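Local coordinates for fat acid-binding protein (PDB 3NYI), which probably binds long-chain fatty acids, as members of the DegV family do, and holds a stearic acid molecule between its two α/β halves, at residues E71-V76 and C89-T94; A132-Q137 and S153-L158; L171-M176 and T280-I285; A186-L191 and I204-I209; K225-E230 and L287-K292. All blocks are in the same frame, centred on the assembly; numbering follows the deposited sequence.

Contact 1 (E71-V76 and C89-T94); sequences ESYADV and CFTITT
Tyr73 reaches from its helix to strand 87-91, where its ring meets Cys89 and Thr91 obliquely. CG stands anti to the carbonyl carbon (chi1 -83°), which carries the long phenol across to Cys89 and Thr91. The sulfur of Cys89 meets the ring near one ortho-meta side, with Cys89 SG 3.7 Å from Tyr73 CE2. Cys89 SG is 4.8 Å from the centroid of the Tyr73 ring and 63° off its normal, an oblique sulfur-aromatic contact; cysteine suits a spot that takes a compact, polarisable, weakly polar group. Farther out, Thr91 runs crosswise to the tyrosine and sets its methyl against the phenol oxygen, Thr91 CG2 to Tyr73 OH being 3.6 Å. The other branch of the threonine turns back to its own chain: Thr91 OG1 donates to Ile92 O at 3.1 Å, from a position tilted 33° out of the carbonyl plane. A serine here, lacking the methyl, would probably open a gap beside the phenol and let its end shift. The buried hydroxyl of Tyr73 is satisfied by a hydrogen bond with Ser99 OG. All three residues are buried, and they join helix 70-81 to strand 87-91, which pairs in parallel with strands 6-10 and 119-123: helix-on-sheet packing of the Rossmann-like N-terminal half of a DegV protein.

Contact 2 (A132-Q137 and S153-L158); sequences ALLIDQ and SKLDAL
Gln137, which carries one end of this contact, donates its backbone N to Leu133 O at 2.9 Å, while its side-chain OE1 accepts the backbone N of Tyr293 near the C-terminus. The motif is a pair of nearly antiparallel helices, 128-143 and 148-161: the axes of the short segments run at 155° and approach to 11.1 Å. At that spacing the side chains, not the backbones, make the contact, and leucine suits it, being wholly apolar yet branched at its far end. Leu134 puts CG anti to its backbone N (chi1 -178°), which swings the isobutyl group across although its CB starts out along the flank of the helix. One methyl then does all the touching: Leu134 CD1 lies 4.1 Å from Leu155 CD1, the two side chains roughly square to each other. Leu158 meets the same methyl with the base of its side chain, and its tip turns to the glutamine. Gln137 touches it with CB, while a bend at chi2 (-64°) turns the amide off toward Tyr293; a residue half apolar and half polar fits a buried border of this kind. Met141, one turn further along helix 128-143, also touches Leu158. The two ends of Leu158 are thus both engaged, with Leu158 CB 3.8 Å from Leu134 CD1 and Leu158 CD1 3.9 Å from Gln137 CB.

Contact 3 (L171-M176 and T280-I285); sequences LDYLKM and TGPYPI. With STE (stearic acid), chain C.
Tyr173 lies flat against the backbone at Gly281, and this CH-pi contact is the main link between the two segments. Gly281 CA sits over one face of the ring, 3.5 Å from the Tyr173 centroid and 25° off its normal. Glycine fits because its phi of 92°, just past the end of helix 274-280, would jam a side chain against the carbonyl O of Thr280. The apolar part continues with Pro282, whose CD is 3.9 Å from Tyr173 CE2, the two side chains nearly perpendicular. Replacing the tyrosine by an alanine would probably strip Gly281 of the ring over its CA and open a gap between it, the edge of Pro282 and the helix. Polar links are indirect. A water near the ring edge, in its plane, accepts from Leu174 N at 3.0 Å and donates to Thr280 O at 3.0 Å, bridging the backbones. Thr280 OG1 donates to Gly281 O at 2.7 Å, in the carbonyl plane and on a lone pair, which fixes the threonine's rotation. The ligand contacts come last: Thr280 CG2 is 3.9 Å from stearic acid C13, and Leu174 CD2 is 3.9 Å from stearic acid C9. Ser97 and Thr65 hydrogen-bond the acid, and Thr280 and Leu174 line the apolar tunnel that takes its tail, a site characteristic of DegV proteins.

Contact 4 (A186-L191 and I204-I209); sequences AATGKL and IGLGGI
No ring, amide or other flat side chain takes part where Thr188 meets Leu206 and Ile209; the closest contacts are between methyl groups. The ends of Thr188 and Leu206 meet head on, and the threonine methyl settles into the fork of the leucine. Thr188 CG2 is 3.6 Å from Leu206 CD1 and equally 3.6 Å from Leu206 CD2. Ile209 adds its β-branch, with Ile209 CG2 3.9 Å from Thr188 CG2. Threonine suits its place because its two branches serve different needs. With OG1 held between the backbone N and the carbonyl carbon (chi1 65°), the hydroxyl is gripped by backbone on its own side, accepting from Thr185 N and donating to Val183 O, and CG2 is left to face the strand. Leu206 and Ile209 are three residues apart and would point to opposite sides of a regular strand. A classic β-bulge intervenes: Gly207 and Gly208 both face Val196 of the neighbouring strand, and the extra residue brings both side chains to the same side. Glycine is apt at the bulge, since Gly208 has a phi of 160°, hard for residues with a side chain. Thr188 also touches Leu171, near the start of helix 172-177, and Leu206 touches Pro195 of strand 194-200, so the 186-191 turn lies against edge strand 203-210 of the second sheet, with Leu171 beside it at the approach to the helix.

Contact 5 (K225-E230 and L287-K292); sequences KKYLDE and LGVIRK
Helix-on-sheet packing sets Tyr227 and Leu228 of helix 213-231 against Val289, in an inner strand of the second sheet. Valine, branched at CB, favours an extended strand and offers each helix residue a methyl of its own. Val289 CG2 lies 3.8 Å from Tyr227 CE2, oblique to the ring, the valine and tyrosine lying alongside and running opposite ways. The other methyl, Val289 CG1, is 4.2 Å from Leu228 CD2, a looser touch. Tyr227 extends its ring to the strand with CG anti to the backbone N (chi1 176°), and its hydroxyl goes on to donate to Ser161 O, at the end of helix 148-161. Helix 213-231 is the connection of a β-α-β crossover: it joins edge strand 203-210 to strand 236-242, which runs parallel to it, and on the way it covers the strands between. Val289 also touches Arg163 and Phe236 on the two flanking strands. The helix's exposed side bears two i to i+4 salt bridges, each joining residues one turn apart. Lys225 NZ donates at 2.9 Å to the syn lone pair of Asp229 OD2, whereas Lys226 NZ to Glu230 OE2 is weak at 3.4 Å.

Contacts 1 and 2 follow one another along the chain, while contact 4 is nested in the long loop closed by contact 3, and contacts 3 and 5 interleave. Contact 1 belongs to the first sheet; contacts 4 and 5 lie on the second. Contact 2 lies between contacts 1 and 5 and touches both: Phe90 of strand 87-91 packs on Leu134 and Ile135, and Leu133 packs on Gly288; the centres of contacts 1 and 5 lie about 17 Å and 14 Å from that of contact 2. Strand 285-291 thus has helix 213-231 on one face and helix 128-143 on the other. Contacts 3 and 4 adjoin, their centres about 13 Å apart. Stearic acid threads between the two halves so joined.

Contact 1 (E71-V76 and C89-T94)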
# COMPACT_ATOMS: atom_id res chain seq x y z
N GLU A 71 3.91 -2.19 -21.09
CA GLU A 71 4.17 -0.96 -21.86
C GLU A 71 4.07 0.31 -21.02
O GLU A 71 4.81 1.27 -21.25
CB GLU A 71 3.22 -0.85 -23.06
CG GLU A 71 3.29 -2.01 -24.03
CD GLU A 71 1.97 -2.24 -24.74
OE1 GLU A 71 1.96 -2.35 -25.99
OE2 GLU A 71 0.93 -2.30 -24.05
N SER A 72 3.14 0.33 -20.07
CA SER A 72 2.97 1.48 -19.16
C SER A 72 4.21 1.76 -18.32
O SER A 72 4.65 2.91 -18.21
CB SER A 72 1.78 1.26 -18.23
OG SER A 72 0.57 1.34 -18.95
N TYR A 73 4.75 0.72 -17.72
CA TYR A 73 6.03 0.84 -17.03
C TYR A 73 7.14 1.25 -18.00
O TYR A 73 7.92 2.15 -17.72
CB TYR A 73 6.41 -0.49 -16.40
CG TYR A 73 5.78 -0.77 -15.05
CD1 TYR A 73 4.88 -1.82 -14.88
CD2 TYR A 73 6.11 -0.01 -13.93
CE1 TYR A 73 4.31 -2.10 -13.64
CE2 TYR A 73 5.55 -0.28 -12.69
CZ TYR A 73 4.66 -1.33 -12.55
OH TYR A 73 4.12 -1.58 -11.30
N ALA A 74 7.19 0.57 -19.15
CA ALA A 74 8.29 0.77 -20.09
C ALA A 74 8.38 2.22 -20.57
O ALA A 74 9.47 2.77 -20.66
CB ALA A 74 8.15 -0.18 -21.29
N ASP A 75 7.25 2.82 -20.90
CA ASP A 75 7.24 4.22 -21.34
C ASP A 75 7.76 5.18 -20.25
O ASP A 75 8.47 6.14 -20.54
CB ASP A 75 5.84 4.63 -21.81
CG ASP A 75 5.42 3.94 -23.12
OD1 ASP A 75 6.27 3.34 -23.82
OD2 ASP A 75 4.22 4.00 -23.45
N VAL A 76 7.43 4.91 -18.99
CA VAL A 76 7.97 5.72 -17.90
C VAL A 76 9.47 5.49 -17.75
O VAL A 76 10.26 6.44 -17.72
CB VAL A 76 7.23 5.43 -16.57
CG1 VAL A 76 7.91 6.13 -15.40
CG2 VAL A 76 5.77 5.84 -16.70
N CYS A 89 12.05 1.67 -8.89
CA CYS A 89 10.62 1.44 -9.02
C CYS A 89 10.08 0.46 -7.98
O CYS A 89 10.54 -0.68 -7.91
CB CYS A 89 10.34 0.92 -10.44
SG CYS A 89 8.61 0.53 -10.75
N PHE A 90 9.11 0.90 -7.18
CA PHE A 90 8.48 0.05 -6.15
C PHE A 90 7.12 -0.47 -6.62
O PHE A 90 6.34 0.26 -7.23
CB PHE A 90 8.25 0.83 -4.86
CG PHE A 90 9.50 1.30 -4.20
CD1 PHE A 90 10.05 0.57 -3.15
CD2 PHE A 90 10.13 2.47 -4.61
CE1 PHE A 90 11.21 0.99 -2.53
CE2 PHE A 90 11.29 2.90 -4.00
CZ PHE A 90 11.83 2.16 -2.95
N THR A 91 6.82 -1.72 -6.31
CA THR A 91 5.53 -2.28 -6.67
C THR A 91 4.88 -2.89 -5.45
O THR A 91 5.55 -3.17 -4.44
CB THR A 91 5.63 -3.39 -7.74
OG1 THR A 91 6.25 -4.54 -7.17
CG2 THR A 91 6.46 -2.92 -8.92
N ILE A 92 3.58 -3.11 -5.56
CA ILE A 92 2.84 -3.85 -4.55
C ILE A 92 3.46 -5.25 -4.41
O ILE A 92 4.09 -5.75 -5.35
CB ILE A 92 1.35 -3.94 -4.98
CG1 ILE A 92 0.45 -4.41 -3.82
CG2 ILE A 92 1.20 -4.85 -6.23
CD1 ILE A 92 -1.07 -4.38 -4.16
N THR A 93 3.29 -5.88 -3.25
CA THR A 93 3.78 -7.24 -3.03
C THR A 93 3.44 -8.21 -4.17
O THR A 93 2.32 -8.23 -4.67
CB THR A 93 3.26 -7.85 -1.70
OG1 THR A 93 3.65 -9.22 -1.62
CG2 THR A 93 1.75 -7.75 -1.61
N THR A 94 4.42 -9.02 -4.56
CA THR A 94 4.22 -9.99 -5.64
C THR A 94 3.19 -11.03 -5.26
O THR A 94 2.67 -11.72 -6.12
CB THR A 94 5.51 -10.77 -5.95
OG1 THR A 94 6.08 -11.25 -4.73
CG2 THR A 94 6.50 -9.89 -6.65

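Contact 2 (A132-Q137 and S153-L158)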
# COMPACT_ATOMS: atom_id res chain seq x y z
N ALA A 132 3.58 3.03 1.01
CA ALA A 132 3.89 4.47 1.15
C ALA A 132 5.01 4.72 2.19
O ALA A 132 5.94 5.52 1.96
CB ALA A 132 2.63 5.24 1.52
N LEU A 133 4.93 4.04 3.33
CA LEU A 133 5.97 4.17 4.37
C LEU A 133 7.35 3.74 3.87
O LEU A 133 8.36 4.38 4.18
CB LEU A 133 5.60 3.35 5.61
CG LEU A 133 4.48 3.97 6.45
CD1 LEU A 133 3.96 2.98 7.48
CD2 LEU A 133 4.98 5.27 7.12
N LEU A 134 7.40 2.65 3.10
CA LEU A 134 8.68 2.18 2.58
C LEU A 134 9.25 3.17 1.57
O LEU A 134 10.43 3.51 1.61
CB LEU A 134 8.56 0.80 1.93
CG LEU A 134 9.88 0.23 1.40
CD1 LEU A 134 10.81 -0.15 2.57
CD2 LEU A 134 9.63 -0.99 0.50
N ILE A 135 8.42 3.63 0.63
CA ILE A 135 8.88 4.61 -0.32
C ILE A 135 9.41 5.84 0.40
O ILE A 135 10.47 6.37 0.08
CB ILE A 135 7.77 5.00 -1.29
CG1 ILE A 135 7.48 3.83 -2.23
CG2 ILE A 135 8.18 6.21 -2.08
CD1 ILE A 135 6.11 3.94 -2.97
N ASP A 136 8.66 6.28 1.39
CA ASP A 136 9.07 7.44 2.18
C ASP A 136 10.40 7.24 2.93
O ASP A 136 11.21 8.16 3.02
CB ASP A 136 7.95 7.88 3.13
CG ASP A 136 8.29 9.16 3.87
OD1 ASP A 136 8.53 10.19 3.21
OD2 ASP A 136 8.36 9.11 5.12
N GLN A 137 10.64 6.04 3.44
CA GLN A 137 11.95 5.78 4.05
C GLN A 137 13.04 5.94 2.99
O GLN A 137 14.09 6.51 3.25
CB GLN A 137 12.02 4.40 4.70
CG GLN A 137 11.26 4.31 6.02
CD GLN A 137 11.85 5.22 7.10
OE1 GLN A 137 13.05 5.19 7.34
NE2 GLN A 137 11.01 6.04 7.72
N SER A 153 21.17 -1.36 1.31
CA SER A 153 21.63 -2.22 2.40
C SER A 153 20.71 -2.19 3.62
O SER A 153 20.86 -2.98 4.55
CB SER A 153 23.05 -1.83 2.83
OG SER A 153 23.03 -0.70 3.69
N LYS A 154 19.76 -1.25 3.63
CA LYS A 154 18.79 -1.19 4.74
C LYS A 154 17.42 -1.68 4.32
O LYS A 154 16.53 -1.88 5.17
CB LYS A 154 18.69 0.23 5.29
CG LYS A 154 20.04 0.77 5.77
CD LYS A 154 19.91 2.16 6.35
CE LYS A 154 21.29 2.76 6.64
NZ LYS A 154 22.11 1.86 7.50
N LEU A 155 17.23 -1.89 3.02
CA LEU A 155 15.92 -2.23 2.50
C LEU A 155 15.29 -3.50 3.11
O LEU A 155 14.12 -3.49 3.47
CB LEU A 155 15.97 -2.37 0.97
CG LEU A 155 14.61 -2.23 0.30
CD1 LEU A 155 14.16 -0.77 0.36
CD2 LEU A 155 14.70 -2.72 -1.13
N ASP A 156 16.05 -4.58 3.21
CA ASP A 156 15.50 -5.83 3.74
C ASP A 156 14.93 -5.66 5.14
O ASP A 156 13.81 -6.11 5.43
CB ASP A 156 16.55 -6.94 3.77
CG ASP A 156 16.86 -7.50 2.39
OD1 ASP A 156 16.14 -7.15 1.42
OD2 ASP A 156 17.82 -8.29 2.27
N ALA A 157 15.71 -5.05 6.03
CA ALA A 157 15.28 -4.84 7.39
C ALA A 157 14.05 -3.93 7.46
O ALA A 157 13.12 -4.17 8.24
CB ALA A 157 16.43 -4.26 8.24
N LEU A 158 14.02 -2.89 6.62
CA LEU A 158 12.86 -2.01 6.56
C LEU A 158 11.60 -2.79 6.18
O LEU A 158 10.55 -2.69 6.83
CB LEU A 158 13.08 -0.88 5.56
CG LEU A 158 14.02 0.23 6.01
CD1 LEU A 158 14.28 1.25 4.89
CD2 LEU A 158 13.45 0.91 7.23

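Contact 3 (L171-M176 and T280-I285)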
# COMPACT_ATOMS: atom_id res chain seq x y z
N LEU A 171 -16.07 -9.98 4.61
CA LEU A 171 -15.09 -10.80 3.90
C LEU A 171 -15.42 -10.92 2.41
O LEU A 171 -14.65 -11.51 1.66
CB LEU A 171 -15.02 -12.20 4.50
CG LEU A 171 -14.35 -12.39 5.86
CD1 LEU A 171 -14.20 -13.88 6.15
CD2 LEU A 171 -13.01 -11.72 5.87
N ASP A 172 -16.57 -10.39 2.01
CA ASP A 172 -17.09 -10.59 0.65
C ASP A 172 -16.10 -10.21 -0.45
O ASP A 172 -15.88 -10.97 -1.39
CB ASP A 172 -18.40 -9.81 0.46
CG ASP A 172 -19.49 -10.25 1.42
OD1 ASP A 172 -19.42 -11.38 1.94
OD2 ASP A 172 -20.43 -9.46 1.64
N TYR A 173 -15.52 -9.02 -0.35
CA TYR A 173 -14.61 -8.54 -1.39
C TYR A 173 -13.27 -9.28 -1.40
O TYR A 173 -12.76 -9.60 -2.47
CB TYR A 173 -14.40 -7.03 -1.26
CG TYR A 173 -15.69 -6.23 -1.32
CD1 TYR A 173 -16.18 -5.77 -2.53
CD2 TYR A 173 -16.40 -5.94 -0.16
CE1 TYR A 173 -17.37 -5.03 -2.59
CE2 TYR A 173 -17.59 -5.19 -0.21
CZ TYR A 173 -18.06 -4.73 -1.44
OH TYR A 173 -19.23 -3.98 -1.52
N LEU A 174 -12.71 -9.55 -0.22
CA LEU A 174 -11.48 -10.32 -0.12
C LEU A 174 -11.63 -11.69 -0.78
O LEU A 174 -10.76 -12.11 -1.52
CB LEU A 174 -11.05 -10.50 1.34
CG LEU A 174 -10.48 -9.26 2.02
CD1 LEU A 174 -10.35 -9.46 3.54
CD2 LEU A 174 -9.14 -8.89 1.40
N LYS A 175 -12.73 -12.38 -0.49
CA LYS A 175 -12.92 -13.71 -1.05
C LYS A 175 -13.14 -13.63 -2.57
O LYS A 175 -12.51 -14.36 -3.33
CB LYS A 175 -14.10 -14.44 -0.39
CG LYS A 175 -14.49 -15.75 -1.08
CD LYS A 175 -15.43 -16.59 -0.20
CE LYS A 175 -15.82 -17.91 -0.88
NZ LYS A 175 -16.69 -17.70 -2.07
N MSE A 176 -14.01 -12.72 -2.99
CA MSE A 176 -14.34 -12.61 -4.41
C MSE A 176 -13.11 -12.24 -5.24
O MSE A 176 -12.95 -12.71 -6.36
CB MSE A 176 -15.47 -11.61 -4.61
CG MSE A 176 -16.19 -11.73 -5.93
SE MSE A 176 -17.25 -13.36 -6.18
CE MSE A 176 -17.04 -14.31 -4.50
N THR A 280 -10.89 -4.97 -0.45
CA THR A 280 -11.33 -4.92 0.95
C THR A 280 -12.80 -4.59 1.10
O THR A 280 -13.39 -4.88 2.14
CB THR A 280 -10.57 -3.86 1.77
OG1 THR A 280 -10.79 -2.55 1.20
CG2 THR A 280 -9.08 -4.16 1.81
N GLY A 281 -13.38 -3.97 0.07
CA GLY A 281 -14.65 -3.30 0.22
C GLY A 281 -14.40 -1.86 0.58
O GLY A 281 -13.26 -1.47 0.81
N PRO A 282 -15.47 -1.05 0.66
CA PRO A 282 -15.29 0.39 0.88
C PRO A 282 -15.03 0.77 2.34
O PRO A 282 -14.88 1.96 2.60
CB PRO A 282 -16.64 0.99 0.44
CG PRO A 282 -17.59 -0.17 0.27
CD PRO A 282 -16.89 -1.44 0.66
N TYR A 283 -14.96 -0.19 3.26
CA TYR A 283 -14.79 0.19 4.68
C TYR A 283 -13.52 -0.28 5.40
O TYR A 283 -13.58 -0.64 6.57
CB TYR A 283 -16.03 -0.23 5.48
CG TYR A 283 -17.30 0.24 4.82
CD1 TYR A 283 -17.58 1.59 4.70
CD2 TYR A 283 -18.21 -0.67 4.30
CE1 TYR A 283 -18.74 2.03 4.08
CE2 TYR A 283 -19.37 -0.24 3.68
CZ TYR A 283 -19.63 1.10 3.58
OH TYR A 283 -20.79 1.53 2.96
N PRO A 284 -12.36 -0.25 4.72
CA PRO A 284 -11.15 -0.63 5.46
C PRO A 284 -10.68 0.52 6.36
O PRO A 284 -10.91 1.68 6.02
CB PRO A 284 -10.11 -0.83 4.35
CG PRO A 284 -10.61 0.01 3.17
CD PRO A 284 -12.05 0.39 3.43
N ILE A 285 -10.05 0.19 7.48
CA ILE A 285 -9.48 1.23 8.33
C ILE A 285 -8.38 0.61 9.18
O ILE A 285 -8.50 -0.52 9.63
CB ILE A 285 -10.54 1.90 9.22
CG1 ILE A 285 -9.93 3.07 10.01
CG2 ILE A 285 -11.22 0.88 10.14
CD1 ILE A 285 -10.95 4.08 10.51
C1 STE C . -4.04 -6.66 -9.60
O1 STE C . -3.02 -7.10 -10.02
O2 STE C . -5.07 -6.94 -10.15
C2 STE C . -4.06 -5.93 -8.24
C3 STE C . -4.52 -6.89 -7.12
C4 STE C . -4.64 -6.12 -5.78
C5 STE C . -4.86 -7.08 -4.59
C6 STE C . -5.03 -6.28 -3.28
C7 STE C . -5.35 -7.22 -2.09
C8 STE C . -5.35 -6.37 -0.79
C9 STE C . -5.69 -7.24 0.44
C10 STE C . -5.77 -6.32 1.69
C11 STE C . -4.34 -5.98 2.13
C12 STE C . -4.07 -4.47 2.36
C13 STE C . -5.31 -3.62 2.69
C14 STE C . -4.92 -2.73 3.90
C15 STE C . -5.92 -1.56 4.07
C16 STE C . -5.71 -0.94 5.47
C17 STE C . -4.61 0.14 5.40
C18 STE C . -4.50 0.90 6.75
O HOH W 1 -13.82 -7.83 1.99

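Contact 4 (A186-L191 and I204-I209)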
# COMPACT_ATOMS: atom_id res chain seq x y z
N ALA A 186 -12.57 -21.03 9.61
CA ALA A 186 -13.89 -21.42 10.08
C ALA A 186 -14.50 -20.27 10.87
O ALA A 186 -15.65 -19.89 10.65
CB ALA A 186 -13.81 -22.68 10.92
N ALA A 187 -13.71 -19.70 11.78
CA ALA A 187 -14.17 -18.60 12.62
C ALA A 187 -14.62 -17.36 11.84
O ALA A 187 -15.64 -16.76 12.17
CB ALA A 187 -13.10 -18.24 13.65
N THR A 188 -13.87 -16.96 10.82
CA THR A 188 -14.21 -15.74 10.09
C THR A 188 -15.36 -15.96 9.12
O THR A 188 -15.95 -15.00 8.61
CB THR A 188 -12.99 -15.11 9.34
OG1 THR A 188 -12.53 -15.99 8.31
CG2 THR A 188 -11.85 -14.80 10.31
N GLY A 189 -15.70 -17.22 8.85
CA GLY A 189 -16.74 -17.53 7.90
C GLY A 189 -18.13 -17.45 8.51
O GLY A 189 -19.14 -17.55 7.82
N LYS A 190 -18.18 -17.27 9.83
CA LYS A 190 -19.45 -17.21 10.54
C LYS A 190 -20.20 -15.90 10.30
O LYS A 190 -19.59 -14.85 10.08
CB LYS A 190 -19.24 -17.47 12.04
CG LYS A 190 -19.54 -18.90 12.46
CD LYS A 190 -18.31 -19.62 13.00
CE LYS A 190 -18.65 -21.00 13.53
NZ LYS A 190 -19.48 -20.95 14.78
N LEU A 191 -21.52 -15.97 10.32
CA LEU A 191 -22.35 -14.81 10.05
C LEU A 191 -22.09 -13.67 11.04
O LEU A 191 -22.12 -13.86 12.25
CB LEU A 191 -23.84 -15.20 10.08
CG LEU A 191 -24.86 -14.06 9.96
CD1 LEU A 191 -24.73 -13.39 8.60
CD2 LEU A 191 -26.29 -14.57 10.18
N ILE A 204 -1.20 -11.29 3.93
CA ILE A 204 -2.11 -11.06 5.07
C ILE A 204 -2.40 -12.31 5.90
O ILE A 204 -2.42 -13.43 5.38
CB ILE A 204 -3.44 -10.40 4.64
CG1 ILE A 204 -4.04 -11.11 3.43
CG2 ILE A 204 -3.20 -8.92 4.29
CD1 ILE A 204 -5.39 -10.52 2.99
N GLY A 205 -2.64 -12.10 7.19
CA GLY A 205 -2.98 -13.17 8.11
C GLY A 205 -3.96 -12.66 9.14
O GLY A 205 -4.19 -11.45 9.26
N LEU A 206 -4.56 -13.57 9.90
CA LEU A 206 -5.61 -13.20 10.84
C LEU A 206 -5.01 -12.79 12.18
O LEU A 206 -4.21 -13.53 12.75
CB LEU A 206 -6.59 -14.37 11.02
CG LEU A 206 -7.90 -14.09 11.76
CD1 LEU A 206 -8.76 -13.07 11.00
CD2 LEU A 206 -8.67 -15.39 11.98
N GLY A 207 -5.37 -11.61 12.67
CA GLY A 207 -4.89 -11.16 13.97
C GLY A 207 -5.95 -11.10 15.06
O GLY A 207 -5.64 -10.73 16.19
N GLY A 208 -7.18 -11.46 14.73
CA GLY A 208 -8.29 -11.40 15.68
C GLY A 208 -9.62 -11.37 14.95
O GLY A 208 -9.65 -11.36 13.72
N ILE A 209 -10.73 -11.38 15.69
CA ILE A 209 -12.06 -11.26 15.09
C ILE A 209 -12.99 -10.42 15.96
O ILE A 209 -12.66 -10.08 17.10
CB ILE A 209 -12.77 -12.63 14.84
CG1 ILE A 209 -13.18 -13.28 16.17
CG2 ILE A 209 -11.92 -13.56 13.99
CD1 ILE A 209 -12.02 -13.68 17.04

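Contact 5 (K225-E230 and L287-K292)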
# COMPACT_ATOMS: atom_id res chain seq x y z
N LYS A 225 -0.34 -2.24 19.26
CA LYS A 225 0.35 -1.81 20.48
C LYS A 225 1.32 -2.88 20.97
O LYS A 225 2.46 -2.57 21.35
CB LYS A 225 -0.63 -1.44 21.57
CG LYS A 225 0.06 -0.98 22.87
CD LYS A 225 -0.94 -0.55 23.94
CE LYS A 225 -0.25 -0.37 25.31
NZ LYS A 225 1.03 0.38 25.19
N LYS A 226 0.87 -4.12 20.94
CA LYS A 226 1.70 -5.27 21.28
C LYS A 226 2.96 -5.35 20.41
O LYS A 226 4.06 -5.55 20.90
CB LYS A 226 0.89 -6.56 21.17
CG LYS A 226 1.68 -7.83 21.40
CD LYS A 226 0.81 -9.07 21.20
CE LYS A 226 1.58 -10.35 21.52
NZ LYS A 226 2.05 -10.34 22.94
N TYR A 227 2.80 -5.19 19.10
CA TYR A 227 3.93 -5.22 18.21
C TYR A 227 4.90 -4.05 18.46
O TYR A 227 6.12 -4.24 18.50
CB TYR A 227 3.44 -5.18 16.75
CG TYR A 227 4.56 -5.12 15.75
CD1 TYR A 227 5.28 -6.27 15.43
CD2 TYR A 227 4.90 -3.93 15.11
CE1 TYR A 227 6.32 -6.23 14.51
CE2 TYR A 227 5.94 -3.88 14.16
CZ TYR A 227 6.65 -5.04 13.88
OH TYR A 227 7.67 -5.03 12.95
N LEU A 228 4.36 -2.85 18.61
CA LEU A 228 5.22 -1.69 18.85
C LEU A 228 5.95 -1.80 20.18
O LEU A 228 7.14 -1.49 20.27
CB LEU A 228 4.43 -0.38 18.76
CG LEU A 228 3.97 -0.06 17.33
CD1 LEU A 228 3.01 1.12 17.32
CD2 LEU A 228 5.17 0.21 16.42
N ASP A 229 5.25 -2.24 21.21
CA ASP A 229 5.87 -2.40 22.53
C ASP A 229 7.00 -3.43 22.51
O ASP A 229 8.04 -3.22 23.13
CB ASP A 229 4.83 -2.75 23.58
CG ASP A 229 3.90 -1.59 23.86
OD1 ASP A 229 4.19 -0.48 23.35
OD2 ASP A 229 2.88 -1.78 24.57
N GLU A 230 6.79 -4.52 21.79
CA GLU A 230 7.82 -5.55 21.66
C GLU A 230 9.07 -5.01 20.98
O GLU A 230 10.17 -5.36 21.37
CB GLU A 230 7.30 -6.77 20.88
CG GLU A 230 6.32 -7.63 21.66
CD GLU A 230 5.66 -8.70 20.80
OE1 GLU A 230 5.89 -8.71 19.56
OE2 GLU A 230 4.92 -9.53 21.37
N LEU A 287 -3.83 1.05 10.48
CA LEU A 287 -2.60 1.80 10.58
C LEU A 287 -1.45 0.95 10.08
O LEU A 287 -1.52 -0.28 10.10
CB LEU A 287 -2.34 2.25 12.03
CG LEU A 287 -2.03 1.17 13.06
CD1 LEU A 287 -1.15 1.71 14.17
CD2 LEU A 287 -3.32 0.61 13.65
N GLY A 288 -0.41 1.63 9.59
CA GLY A 288 0.81 0.98 9.16
C GLY A 288 1.99 1.52 9.96
O GLY A 288 1.97 2.67 10.43
N VAL A 289 3.00 0.69 10.13
CA VAL A 289 4.19 1.13 10.85
C VAL A 289 5.40 0.62 10.10
O VAL A 289 5.32 -0.37 9.37
CB VAL A 289 4.23 0.60 12.31
CG1 VAL A 289 2.91 0.89 13.00
CG2 VAL A 289 4.55 -0.91 12.34
N ILE A 290 6.53 1.29 10.28
CA ILE A 290 7.78 0.82 9.71
C ILE A 290 8.92 1.38 10.54
O ILE A 290 8.77 2.43 11.17
CB ILE A 290 7.94 1.27 8.22
CG1 ILE A 290 9.00 0.43 7.50
CG2 ILE A 290 8.30 2.75 8.16
CD1 ILE A 290 9.00 0.60 5.94
N ARG A 291 10.05 0.68 10.55
CA ARG A 291 11.20 1.13 11.32
C ARG A 291 11.78 2.39 10.69
O ARG A 291 11.78 2.52 9.47
CB ARG A 291 12.31 0.06 11.36
CG ARG A 291 12.15 -1.00 12.43
CD ARG A 291 12.39 -0.42 13.80
NE ARG A 291 13.79 -0.06 14.00
CZ ARG A 291 14.70 -0.85 14.56
NH1 ARG A 291 14.37 -2.07 14.96
NH2 ARG A 291 15.94 -0.43 14.70
N LYS A 292 12.27 3.31 11.51
CA LYS A 292 13.03 4.44 10.99
C LYS A 292 14.40 3.94 10.55
O LYS A 292 15.12 3.34 11.35
CB LYS A 292 13.21 5.54 12.04
CG LYS A 292 11.94 6.01 12.70
CD LYS A 292 12.31 6.65 14.05
CE LYS A 292 11.18 7.46 14.64
NZ LYS A 292 11.64 8.17 15.86